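Local coordinates for protein putative nudix hydrolase family member (Chromobacterium violaceum, PDB 3F13) that probably acts as a magnesium-dependent hydrolase of the Nudix family, whose members cleave nucleoside diphosphates linked to other groups, though its own substrate is not established, at residues Ala105-Ser109 and Pro110-Met114; Gly44-Asn47 and Arg48-Arg52; Leu145-Ala148 and Arg149-Lys153; His77-Phe81 and Asn82-Val86. One frame throughout, in Å; residues are numbered along the deposited sequence.

Contact 1 (Ala105-Ser109 and Pro110-Met114); sequences ALVSS and PDTDM
V107 spreads its two methyls over the returning chain: CG2 meets the methyl CE of M114 at 3.7 Å, while CG1 meets CG2 of T112 at 3.9 Å. The valine and threonine side chains run at about a right angle to each other. M114 arrives with CG anti to its backbone N (chi1 159°) and then bends sharply at its last torsion, which folds CE back against V107 and to 3.5 Å from the carbonyl O of L106. Its sulfur SD also lies 4.3 Å from CB of A105, a looser contact.

What brings the chain back is a type I beta turn from S109 to T112, which reverses it just past the end of strand 103-107. The turn is closed by the bond from T112 N to S109 O (2.9 Å), with the donor well above the carbonyl plane, and S109 OG accepts a second, longer bond from D111 N at 3.2 Å. An ST turn follows at once: T112 OG1 takes the N-H of M114 at 3.1 Å in a nearly straight bond of 170°.

Farther out, R121 of helix 118-132 donates to the carbonyl oxygens of P110 and T112, and D111 forms a salt bridge with R125 of the same helix. On the sheet side, V107 and M114 both pack on V31 of strand 28-33.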
loop_
_atom_site.group_PDB
_atom_site.type_symbol
_atom_site.label_atom_id
_atom_site.label_comp_id
_atom_site.label_asym_id
_atom_site.label_seq_id
_atom_site.Cartn_x
_atom_site.Cartn_y
_atom_site.Cartn_z
ATOM N N ALA B 105 -1.984 4.066 -22.075
ATOM C CA ALA B 105 -0.730 4.612 -22.592
ATOM C C ALA B 105 0.152 5.091 -21.440
ATOM O O ALA B 105 -0.181 4.895 -20.276
ATOM C CB ALA B 105 -0.997 5.751 -23.573
ATOM N N LEU B 106 1.287 5.693 -21.771
ATOM C CA LEU B 106 2.284 6.076 -20.782
ATOM C C LEU B 106 2.624 7.539 -20.963
ATOM O O LEU B 106 2.766 8.020 -22.099
ATOM C CB LEU B 106 3.547 5.241 -20.967
ATOM C CG LEU B 106 3.273 3.764 -20.817
ATOM C CD1 LEU B 106 4.574 2.984 -20.976
ATOM C CD2 LEU B 106 2.635 3.537 -19.445
ATOM N N VAL B 107 2.754 8.256 -19.859
ATOM C CA VAL B 107 3.047 9.674 -19.925
ATOM C C VAL B 107 4.440 9.977 -19.347
ATOM O O VAL B 107 4.720 9.583 -18.224
ATOM C CB VAL B 107 2.032 10.455 -19.127
ATOM C CG1 VAL B 107 2.587 11.848 -18.851
ATOM C CG2 VAL B 107 0.680 10.470 -19.847
ATOM N N SER B 108 5.298 10.679 -20.098
ATOM C CA SER B 108 6.700 10.910 -19.648
ATOM C C SER B 108 6.929 12.237 -18.927
ATOM O O SER B 108 7.954 12.427 -18.247
ATOM C CB SER B 108 7.696 10.773 -20.819
ATOM N N SER B 109 5.998 13.171 -19.075
ATOM C CA SER B 109 6.097 14.429 -18.351
ATOM C C SER B 109 4.735 15.110 -18.309
ATOM O O SER B 109 3.891 14.836 -19.163
ATOM C CB SER B 109 7.190 15.333 -18.955
ATOM O OG SER B 109 6.654 16.370 -19.740
ATOM N N PRO B 110 4.500 15.961 -17.294
ATOM C CA PRO B 110 3.208 16.607 -17.111
ATOM C C PRO B 110 2.932 17.582 -18.251
ATOM O O PRO B 110 1.821 18.078 -18.384
ATOM C CB PRO B 110 3.381 17.382 -15.806
ATOM C CG PRO B 110 4.613 16.786 -15.159
ATOM C CD PRO B 110 5.481 16.414 -16.300
ATOM N N ASP B 111 3.946 17.855 -19.061
ATOM C CA ASP B 111 3.753 18.727 -20.220
ATOM C C ASP B 111 3.597 17.925 -21.489
ATOM O O ASP B 111 3.823 18.438 -22.579
ATOM C CB ASP B 111 4.925 19.686 -20.369
ATOM C CG ASP B 111 5.003 20.661 -19.233
ATOM O OD1 ASP B 111 6.097 20.720 -18.610
ATOM O OD2 ASP B 111 3.977 21.352 -18.946
ATOM N N THR B 112 3.216 16.664 -21.349
ATOM C CA THR B 112 3.016 15.806 -22.507
ATOM C C THR B 112 1.996 16.388 -23.498
ATOM O O THR B 112 1.076 17.131 -23.119
ATOM C CB THR B 112 2.492 14.444 -22.102
ATOM O OG1 THR B 112 2.196 13.701 -23.296
ATOM C CG2 THR B 112 1.214 14.602 -21.290
ATOM N N ASP B 113 2.180 16.011 -24.766
ATOM C CA ASP B 113 1.315 16.384 -25.891
ATOM C C ASP B 113 -0.040 15.696 -25.875
ATOM O O ASP B 113 -1.008 16.130 -26.516
ATOM C CB ASP B 113 2.015 15.968 -27.184
ATOM C CG ASP B 113 3.100 16.918 -27.556
ATOM O OD1 ASP B 113 2.968 18.092 -27.116
ATOM O OD2 ASP B 113 4.063 16.514 -28.259
ATOM N N MET B 114 -0.074 14.587 -25.167
ATOM C CA MET B 114 -1.231 13.728 -25.104
ATOM C C MET B 114 -2.406 14.488 -24.524
ATOM O O MET B 114 -2.246 15.435 -23.734
ATOM C CB MET B 114 -0.836 12.483 -24.286
ATOM C CG MET B 114 -1.915 11.663 -23.646
ATOM S SD MET B 114 -1.233 10.019 -23.266
ATOM C CE MET B 114 0.509 10.198 -23.580
#

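Contact 2 (Gly44-Asn47 and Arg48-Arg52); sequences GKAN and RGELR
The side-chain amide of N47 and the carboxylate of E50 are almost parallel, their planes 7° apart, but no bond joins them: N47 OD1 and E50 OE2 are both acceptors, 3.5 Å from each other. The carboxylate instead turns OE2 to the backbone, where N47 N donates to it at 2.7 Å in an essentially straight bond (177°) that uses the anti lone pair. With CG trans to the backbone N (chi1 -174°) and the chain extended beyond CG, the E50 side chain runs back to the turn's first residue and brings OE2 to its N-H. Its other oxygen, OE1, makes a salt bridge with R58 NE; different partners thus hold the two oxygens and limit rotation of the carboxylate.

Beneath this grip runs a type II beta turn from N47 to E50. E50 N donates to N47 O at 3.0 Å from above the carbonyl plane, and G49 takes the positive phi usual at the third position. The residues flanking the turn also touch, CB of A46 lying 4.0 Å from CG of R52.

The sequence from G44 onward matches the Nudix box, consistent with the family, and this turn links strand 43-45 to helix 52-64, with L51 as the helix N-cap. A46 pairs through its backbone with R17 of strand 16-25 and packs on A55 of the helix, while L51 meets I57 of the second subunit.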
loop_
_atom_site.group_PDB
_atom_site.type_symbol
_atom_site.label_atom_id
_atom_site.label_comp_id
_atom_site.label_asym_id
_atom_site.label_seq_id
_atom_site.Cartn_x
_atom_site.Cartn_y
_atom_site.Cartn_z
ATOM N N GLY B 44 -10.849 5.742 -9.195
ATOM C CA GLY B 44 -12.318 5.815 -9.211
ATOM C C GLY B 44 -12.919 6.237 -7.889
ATOM O O GLY B 44 -12.225 6.566 -6.960
ATOM N N LYS B 45 -14.241 6.209 -7.802
ATOM C CA LYS B 45 -14.894 6.632 -6.605
ATOM C C LYS B 45 -14.914 5.529 -5.552
ATOM O O LYS B 45 -15.099 4.345 -5.869
ATOM C CB LYS B 45 -16.318 7.076 -6.936
ATOM C CG LYS B 45 -16.940 7.940 -5.875
ATOM C CD LYS B 45 -18.401 8.260 -6.230
ATOM C CE LYS B 45 -19.162 8.673 -4.996
ATOM N NZ LYS B 45 -20.167 9.736 -5.344
ATOM N N ALA B 46 -14.720 5.922 -4.304
ATOM C CA ALA B 46 -14.775 5.017 -3.150
ATOM C C ALA B 46 -16.227 4.711 -2.738
ATOM O O ALA B 46 -17.061 5.602 -2.742
ATOM C CB ALA B 46 -14.065 5.652 -1.991
ATOM N N ASN B 47 -16.530 3.476 -2.367
ATOM C CA ASN B 47 -17.909 3.188 -1.901
ATOM C C ASN B 47 -18.053 3.625 -0.457
ATOM O O ASN B 47 -17.054 3.784 0.265
ATOM C CB ASN B 47 -18.223 1.698 -2.015
ATOM C CG ASN B 47 -18.183 1.195 -3.438
ATOM O OD1 ASN B 47 -17.635 0.124 -3.705
ATOM N ND2 ASN B 47 -18.762 1.954 -4.360
ATOM N N ARG B 48 -19.294 3.840 -0.022
ATOM C CA ARG B 48 -19.540 4.065 1.395
ATOM C C ARG B 48 -18.929 2.919 2.202
ATOM O O ARG B 48 -18.980 1.767 1.788
ATOM C CB ARG B 48 -21.056 4.136 1.650
ATOM C CG ARG B 48 -21.708 5.444 1.240
ATOM C CD ARG B 48 -23.273 5.260 1.336
ATOM N NE ARG B 48 -23.988 6.366 0.723
ATOM C CZ ARG B 48 -24.317 6.386 -0.563
ATOM N NH1 ARG B 48 -24.031 5.341 -1.336
ATOM N NH2 ARG B 48 -24.963 7.431 -1.064
ATOM N N GLY B 49 -18.334 3.216 3.347
ATOM C CA GLY B 49 -17.694 2.183 4.144
ATOM C C GLY B 49 -16.310 1.745 3.686
ATOM O O GLY B 49 -15.666 0.934 4.356
ATOM N N GLU B 50 -15.856 2.274 2.549
ATOM C CA GLU B 50 -14.618 1.834 1.906
ATOM C C GLU B 50 -13.626 2.982 1.903
ATOM O O GLU B 50 -13.928 4.052 1.367
ATOM C CB GLU B 50 -14.892 1.477 0.438
ATOM C CG GLU B 50 -13.717 0.872 -0.308
ATOM C CD GLU B 50 -14.039 0.619 -1.776
ATOM O OE1 GLU B 50 -13.629 -0.450 -2.302
ATOM O OE2 GLU B 50 -14.710 1.481 -2.391
ATOM N N LEU B 51 -12.449 2.764 2.489
ATOM C CA LEU B 51 -11.383 3.752 2.416
ATOM C C LEU B 51 -10.909 3.951 0.970
ATOM O O LEU B 51 -11.025 3.047 0.138
ATOM C CB LEU B 51 -10.205 3.252 3.240
ATOM C CG LEU B 51 -10.525 3.091 4.721
ATOM C CD1 LEU B 51 -9.369 2.356 5.446
ATOM C CD2 LEU B 51 -10.783 4.451 5.377
ATOM N N ARG B 52 -10.388 5.128 0.661
ATOM C CA ARG B 52 -9.802 5.368 -0.665
ATOM C C ARG B 52 -8.667 4.404 -0.989
ATOM O O ARG B 52 -8.485 4.006 -2.132
ATOM C CB ARG B 52 -9.394 6.839 -0.818
ATOM C CG ARG B 52 -10.620 7.642 -1.239
ATOM C CD ARG B 52 -10.467 9.134 -1.117
ATOM N NE ARG B 52 -10.583 9.568 0.267
ATOM C CZ ARG B 52 -10.584 10.855 0.647
ATOM N NH1 ARG B 52 -10.651 11.144 1.921
ATOM N NH2 ARG B 52 -10.553 11.855 -0.249
#

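Contact 3 (Leu145-Ala148 and Arg149-Lys153); sequences LGLA and RYIAK
R149 N donates to L145 O at 2.9 Å, and the arginine side chain then comes back over the same carbonyl. A bend at chi3 (-73°) brings the guanidinium above L145 O, which lies 3.9 Å from the group's plane and over its centre. The approach is therefore to a face, with the oxygen also lying 3.6 Å from R149 CG. NH2 reaches farther along the preceding turn, to 3.8 Å from G146 N and 4.1 Å from L145 CB.

These are successive turns of helix 136-157, and the i to i+4 bonding continues regularly: Y150 N to G146 O, I151 N to L147 O and A152 N to A148 O. On another flank the side chains of L147 and I151 cross obliquely, their CD1 methyls 3.8 Å apart. L147 holds CG opposite its backbone N (chi1 -177°), which swings the side chain along the helix and brings CD1 up to I151, although its CB points away from that segment.

L145 packs on Y127 and R131 of helix 118-132 and on L88 of strand 82-90, whereas L147 touches I90 of that strand and L72 of the second subunit. Y150 packs on A136 of the second subunit.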
loop_
_atom_site.group_PDB
_atom_site.type_symbol
_atom_site.label_atom_id
_atom_site.label_comp_id
_atom_site.label_asym_id
_atom_site.label_seq_id
_atom_site.Cartn_x
_atom_site.Cartn_y
_atom_site.Cartn_z
ATOM N N LEU B 145 10.284 3.996 -6.115
ATOM C CA LEU B 145 10.624 4.014 -7.537
ATOM C C LEU B 145 11.842 3.111 -7.842
ATOM O O LEU B 145 11.846 2.317 -8.805
ATOM C CB LEU B 145 10.819 5.453 -7.996
ATOM C CG LEU B 145 9.471 6.174 -8.141
ATOM C CD1 LEU B 145 9.714 7.594 -8.621
ATOM C CD2 LEU B 145 8.512 5.449 -9.088
ATOM N N GLY B 146 12.825 3.168 -6.958
ATOM C CA GLY B 146 14.004 2.311 -7.036
ATOM C C GLY B 146 13.669 0.832 -6.943
ATOM O O GLY B 146 14.206 0.037 -7.682
ATOM N N LEU B 147 12.788 0.468 -6.009
ATOM C CA LEU B 147 12.226 -0.863 -5.935
ATOM C C LEU B 147 11.589 -1.282 -7.259
ATOM O O LEU B 147 11.895 -2.353 -7.799
ATOM C CB LEU B 147 11.226 -0.940 -4.751
ATOM C CG LEU B 147 10.627 -2.341 -4.544
ATOM C CD1 LEU B 147 11.707 -3.424 -4.498
ATOM C CD2 LEU B 147 9.782 -2.351 -3.280
ATOM N N ALA B 148 10.703 -0.470 -7.806
ATOM C CA ALA B 148 10.057 -0.842 -9.053
ATOM C C ALA B 148 11.106 -1.080 -10.150
ATOM O O ALA B 148 11.029 -2.059 -10.900
ATOM C CB ALA B 148 9.095 0.219 -9.472
ATOM N N ARG B 149 12.081 -0.190 -10.228
ATOM C CA ARG B 149 13.166 -0.332 -11.201
ATOM C C ARG B 149 13.951 -1.609 -11.047
ATOM O O ARG B 149 14.279 -2.260 -12.049
ATOM C CB ARG B 149 14.102 0.851 -11.110
ATOM C CG ARG B 149 13.607 2.010 -11.921
ATOM C CD ARG B 149 14.697 3.040 -12.151
ATOM N NE ARG B 149 14.965 3.781 -10.927
ATOM C CZ ARG B 149 14.309 4.880 -10.568
ATOM N NH1 ARG B 149 13.341 5.392 -11.340
ATOM N NH2 ARG B 149 14.632 5.468 -9.441
ATOM N N TYR B 150 14.271 -1.962 -9.810
ATOM C CA TYR B 150 14.952 -3.212 -9.576
ATOM C C TYR B 150 14.090 -4.393 -10.013
ATOM O O TYR B 150 14.613 -5.352 -10.576
ATOM C CB TYR B 150 15.341 -3.363 -8.107
ATOM C CG TYR B 150 15.880 -4.728 -7.753
ATOM C CD1 TYR B 150 17.194 -5.090 -8.055
ATOM C CD2 TYR B 150 15.079 -5.646 -7.103
ATOM C CE1 TYR B 150 17.685 -6.352 -7.715
ATOM C CE2 TYR B 150 15.545 -6.913 -6.770
ATOM C CZ TYR B 150 16.844 -7.248 -7.065
ATOM O OH TYR B 150 17.271 -8.493 -6.712
ATOM N N ILE B 151 12.789 -4.338 -9.739
ATOM C CA ILE B 151 11.897 -5.461 -10.113
ATOM C C ILE B 151 11.915 -5.632 -11.620
ATOM O O ILE B 151 12.017 -6.753 -12.143
ATOM C CB ILE B 151 10.418 -5.211 -9.771
ATOM C CG1 ILE B 151 10.236 -4.665 -8.377
ATOM C CG2 ILE B 151 9.643 -6.564 -9.842
ATOM C CD1 ILE B 151 10.574 -5.681 -7.389
ATOM N N ALA B 152 11.833 -4.509 -12.316
ATOM C CA ALA B 152 11.799 -4.510 -13.772
ATOM C C ALA B 152 13.118 -5.046 -14.336
ATOM O O ALA B 152 13.127 -5.812 -15.302
ATOM C CB ALA B 152 11.510 -3.108 -14.277
ATOM N N LYS B 153 14.231 -4.665 -13.715
ATOM C CA LYS B 153 15.548 -5.128 -14.139
ATOM C C LYS B 153 15.655 -6.644 -14.036
ATOM O O LYS B 153 16.072 -7.302 -14.985
ATOM C CB LYS B 153 16.668 -4.479 -13.326
ATOM C CG LYS B 153 18.054 -5.086 -13.612
ATOM C CD LYS B 153 18.757 -4.370 -14.780
ATOM C CE LYS B 153 19.390 -5.376 -15.784
ATOM N NZ LYS B 153 18.392 -6.267 -16.484
#

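Contact 4 (His77-Phe81 and Asn82-Val86); sequences HITPF and NAHKV
H77 and H84 form an antiparallel hydrogen-bonded pair, with H77 N donating to H84 O at 2.9 Å and H84 N to H77 O at 2.8 Å, and I78 and A83 follow as a non-hydrogen-bonded pair. The two histidine side chains lie side by side and point the same way from the sheet. Their rings make an offset edge-to-face pair, the edge of H77 toward the face of H84, with centroids 5.9 Å apart and planes at 68°. On the other side of the sheet, I78 CG2 touches A83 CB at 4.2 Å.

The hairpin between strands 70-78 and 82-90 is closed by T79 and N82. T79 N donates to N82 O at 2.9 Å, while T79 OG1, placed between its backbone N and carbonyl carbon (chi1 80°), receives the N-H of both F81 and N82, each at 3.2 Å. The bond from F81 makes an ST turn.

Beyond the hairpin, H77 NE2 bonds E119 of helix 118-132 and H84 ND1 bonds T20 of strand 16-25. Each imidazole is thus tethered at one nitrogen, which limits its rotation, and the carboxylate of E119 would probably make protonation of H77 easier.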
loop_
_atom_site.group_PDB
_atom_site.type_symbol
_atom_site.label_atom_id
_atom_site.label_comp_id
_atom_site.label_asym_id
_atom_site.label_seq_id
_atom_site.Cartn_x
_atom_site.Cartn_y
_atom_site.Cartn_z
ATOM N N HIS B 77 -5.882 15.904 -3.652
ATOM C CA HIS B 77 -6.078 16.850 -4.722
ATOM C C HIS B 77 -7.583 17.109 -4.771
ATOM O O HIS B 77 -8.344 16.187 -5.065
ATOM C CB HIS B 77 -5.645 16.236 -6.044
ATOM C CG HIS B 77 -5.863 17.132 -7.218
ATOM N ND1 HIS B 77 -4.963 18.106 -7.581
ATOM C CD2 HIS B 77 -6.879 17.206 -8.108
ATOM C CE1 HIS B 77 -5.413 18.743 -8.648
ATOM N NE2 HIS B 77 -6.577 18.220 -8.985
ATOM N N ILE B 78 -8.027 18.325 -4.454
ATOM C CA ILE B 78 -9.470 18.588 -4.545
ATOM C C ILE B 78 -9.837 19.381 -5.808
ATOM O O ILE B 78 -9.110 20.252 -6.263
ATOM C CB ILE B 78 -10.069 19.289 -3.290
ATOM C CG1 ILE B 78 -9.538 20.718 -3.180
ATOM C CG2 ILE B 78 -9.746 18.466 -2.015
ATOM C CD1 ILE B 78 -10.271 21.594 -2.201
ATOM N N THR B 79 -11.010 19.085 -6.328
ATOM C CA THR B 79 -11.557 19.839 -7.456
ATOM C C THR B 79 -12.978 20.235 -7.046
ATOM O O THR B 79 -13.398 19.944 -5.931
ATOM C CB THR B 79 -11.649 18.944 -8.685
ATOM O OG1 THR B 79 -12.820 18.138 -8.554
ATOM C CG2 THR B 79 -10.417 18.032 -8.759
ATOM N N PRO B 80 -13.747 20.850 -7.963
ATOM C CA PRO B 80 -15.039 21.341 -7.483
ATOM C C PRO B 80 -16.001 20.240 -7.123
ATOM O O PRO B 80 -16.903 20.481 -6.319
ATOM C CB PRO B 80 -15.565 22.188 -8.661
ATOM C CG PRO B 80 -14.275 22.692 -9.346
ATOM C CD PRO B 80 -13.385 21.418 -9.275
ATOM N N PHE B 81 -15.772 19.041 -7.662
ATOM C CA PHE B 81 -16.668 17.905 -7.470
ATOM C C PHE B 81 -16.140 16.732 -6.631
ATOM O O PHE B 81 -16.934 15.986 -6.043
ATOM C CB PHE B 81 -17.079 17.358 -8.836
ATOM C CG PHE B 81 -18.028 18.266 -9.570
ATOM C CD1 PHE B 81 -19.407 18.125 -9.413
ATOM C CD2 PHE B 81 -17.543 19.276 -10.367
ATOM C CE1 PHE B 81 -20.288 18.979 -10.077
ATOM C CE2 PHE B 81 -18.403 20.141 -11.019
ATOM C CZ PHE B 81 -19.783 19.995 -10.872
ATOM N N ASN B 82 -14.819 16.561 -6.634
ATOM C CA ASN B 82 -14.174 15.366 -6.101
ATOM C C ASN B 82 -13.015 15.674 -5.152
ATOM O O ASN B 82 -12.296 16.681 -5.314
ATOM C CB ASN B 82 -13.692 14.515 -7.270
ATOM C CG ASN B 82 -14.866 13.990 -8.090
ATOM O OD1 ASN B 82 -15.834 13.469 -7.532
ATOM N ND2 ASN B 82 -14.816 14.177 -9.384
ATOM N N ALA B 83 -12.846 14.828 -4.144
ATOM C CA ALA B 83 -11.668 14.903 -3.284
ATOM C C ALA B 83 -10.777 13.676 -3.515
ATOM O O ALA B 83 -11.132 12.589 -3.099
ATOM C CB ALA B 83 -12.061 15.012 -1.805
ATOM N N HIS B 84 -9.621 13.852 -4.177
ATOM C CA HIS B 84 -8.804 12.704 -4.515
ATOM C C HIS B 84 -7.781 12.469 -3.423
ATOM O O HIS B 84 -7.238 13.437 -2.880
ATOM C CB HIS B 84 -7.976 12.962 -5.791
ATOM C CG HIS B 84 -8.799 13.106 -7.036
ATOM N ND1 HIS B 84 -8.868 12.130 -8.010
ATOM C CD2 HIS B 84 -9.578 14.124 -7.468
ATOM C CE1 HIS B 84 -9.644 12.549 -8.997
ATOM N NE2 HIS B 84 -10.078 13.762 -8.698
ATOM N N LYS B 85 -7.540 11.212 -3.076
ATOM C CA LYS B 85 -6.215 10.873 -2.500
ATOM C C LYS B 85 -5.374 10.271 -3.608
ATOM O O LYS B 85 -5.832 9.396 -4.358
ATOM C CB LYS B 85 -6.302 9.918 -1.318
ATOM C CG LYS B 85 -6.719 10.612 -0.018
ATOM C CD LYS B 85 -6.728 9.692 1.165
ATOM C CE LYS B 85 -7.113 10.490 2.398
ATOM N NZ LYS B 85 -6.149 11.603 2.694
ATOM N N VAL B 86 -4.116 10.702 -3.687
ATOM C CA VAL B 86 -3.242 10.260 -4.758
ATOM C C VAL B 86 -2.145 9.363 -4.197
ATOM O O VAL B 86 -1.523 9.749 -3.214
ATOM C CB VAL B 86 -2.577 11.502 -5.417
ATOM C CG1 VAL B 86 -1.632 11.093 -6.580
ATOM C CG2 VAL B 86 -3.677 12.423 -5.946
#

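How the contacts relate
Contacts 2 and 4 are the pair that meet: R52 NH2 lies 3.0 Å from A83 O, a probable hydrogen bond from the start of helix 52-64 to the hairpin strand, and R52 NH1 packs 3.6 Å from K85 CE. Their centres are 13 Å apart. Contact 1 reaches the same sheet as these two but lies across the chain's centre from contact 2, with centres about 28 Å apart. Helix 118-132 packs against contacts 1, 3 and 4 and so is their common neighbour. Contact 3 stands about 29 Å, centre to centre, from both 2 and 4; like contact 2, it touches the second subunit. Contact 2 belongs to the Nudix box, which in this family carries the metal-binding catalytic residues.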